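Local coordinates for protein vestitone reductase (PDB 2P4H) that catalyses the NADPH-dependent, stereospecific reduction of (3R)-vestitone to DMI, the penultimate step in the biosynthesis of the phytoalexin medicarpin, at residues S43-T46 against N47-G50. Residues are numbered along the deposited sequence; the frame is centred on the assembly and turned at random.
Sequences SFLT and NLPG
S43 O takes the backbone N of N47 at 2.9 Å, an i to i+4 helical bond. It closes the last turn of the short helix 43-46, in the link between strands 27-31 and 55-57 of the Rossmann-type NADP-binding fold. The N47 side chain turns back toward the same oxygen. Its CG lies anti to the carbonyl carbon (chi1 -73°), which brings ND2 to 2.6 Å from S43 O. A water bridges T46 OG1 and N47 OD1; its bond to the amide oxygen is weak. The next bond spans three residues: L48 N donates to L45 O at 3.0 Å, from above the carbonyl plane. Beyond it the chain leaves the helix, extended through L48 and P49. L48 lies alongside L45, both pointing the same way, with L48 CD1 4.0 Å from L45 CD2. L48 also reaches I18 and K19 of helix 12-23, while F44 and L45 both touch S15 of that helix and T10, a predicted NADP(+)-binding residue. An alanine at L48 would keep the backbone bond, but loss of the branched end would probably open a gap beside L45 CD2 and I18. A second water donates to T46 O and, at 2.8 Å, to L48 O.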
loop_
_atom_site.group_PDB
_atom_site.type_symbol
_atom_site.label_atom_id
_atom_site.label_comp_id
_atom_site.label_asym_id
_atom_site.label_seq_id
_atom_site.Cartn_x
_atom_site.Cartn_y
_atom_site.Cartn_z
ATOM N N SER A 43 4.145 -18.581 10.502
ATOM C CA SER A 43 2.962 -19.406 10.697
ATOM C C SER A 43 1.679 -18.728 10.232
ATOM O O SER A 43 0.785 -19.387 9.701
ATOM C CB SER A 43 2.832 -19.804 12.170
ATOM O OG SER A 43 3.916 -20.627 12.566
ATOM N N PHE A 44 1.582 -17.414 10.417
ATOM C CA PHE A 44 0.380 -16.703 10.003
ATOM C C PHE A 44 0.222 -16.732 8.487
ATOM O O PHE A 44 -0.848 -16.432 7.962
ATOM C CB PHE A 44 0.386 -15.263 10.538
ATOM C CG PHE A 44 1.414 -14.371 9.904
ATOM C CD1 PHE A 44 1.086 -13.585 8.804
ATOM C CD2 PHE A 44 2.701 -14.295 10.424
ATOM C CE1 PHE A 44 2.025 -12.733 8.234
ATOM C CE2 PHE A 44 3.649 -13.447 9.860
ATOM C CZ PHE A 44 3.309 -12.661 8.762
ATOM N N LEU A 45 1.291 -17.107 7.788
ATOM C CA LEU A 45 1.255 -17.218 6.334
ATOM C C LEU A 45 1.053 -18.675 5.927
ATOM O O LEU A 45 0.189 -18.986 5.113
ATOM C CB LEU A 45 2.555 -16.697 5.708
ATOM C CG LEU A 45 2.791 -15.184 5.672
ATOM C CD1 LEU A 45 4.129 -14.897 5.001
ATOM C CD2 LEU A 45 1.657 -14.502 4.912
ATOM N N THR A 46 1.850 -19.571 6.505
ATOM C CA THR A 46 1.754 -20.989 6.176
ATOM C C THR A 46 0.443 -21.624 6.631
ATOM O O THR A 46 0.069 -22.695 6.150
ATOM C CB THR A 46 2.940 -21.788 6.770
ATOM O OG1 THR A 46 2.987 -21.608 8.189
ATOM C CG2 THR A 46 4.252 -21.316 6.162
ATOM N N ASN A 47 -0.253 -20.962 7.550
ATOM C CA ASN A 47 -1.529 -21.472 8.039
ATOM C C ASN A 47 -2.691 -20.962 7.192
ATOM O O ASN A 47 -3.828 -21.398 7.362
ATOM C CB ASN A 47 -1.749 -21.077 9.503
ATOM C CG ASN A 47 -0.861 -21.858 10.456
ATOM O OD1 ASN A 47 -0.786 -23.083 10.385
ATOM N ND2 ASN A 47 -0.189 -21.151 11.359
ATOM N N LEU A 48 -2.406 -20.037 6.281
ATOM C CA LEU A 48 -3.447 -19.498 5.414
ATOM C C LEU A 48 -3.977 -20.613 4.522
ATOM O O LEU A 48 -3.220 -21.468 4.060
ATOM C CB LEU A 48 -2.896 -18.369 4.537
ATOM C CG LEU A 48 -2.443 -17.066 5.202
ATOM C CD1 LEU A 48 -1.851 -16.151 4.139
ATOM C CD2 LEU A 48 -3.617 -16.386 5.897
ATOM N N PRO A 49 -5.294 -20.625 4.273
ATOM C CA PRO A 49 -5.885 -21.661 3.424
ATOM C C PRO A 49 -5.187 -21.751 2.067
ATOM O O PRO A 49 -5.008 -20.740 1.386
ATOM C CB PRO A 49 -7.338 -21.210 3.302
ATOM C CG PRO A 49 -7.587 -20.555 4.622
ATOM C CD PRO A 49 -6.333 -19.734 4.816
ATOM N N GLY A 50 -4.783 -22.961 1.693
ATOM C CA GLY A 50 -4.121 -23.171 0.417
ATOM C C GLY A 50 -2.614 -22.973 0.403
ATOM O O GLY A 50 -1.958 -23.292 -0.587
HETATM O O HOH W 1 -2.278 -24.086 4.450
HETATM O O HOH W 2 1.762 -23.491 9.487
#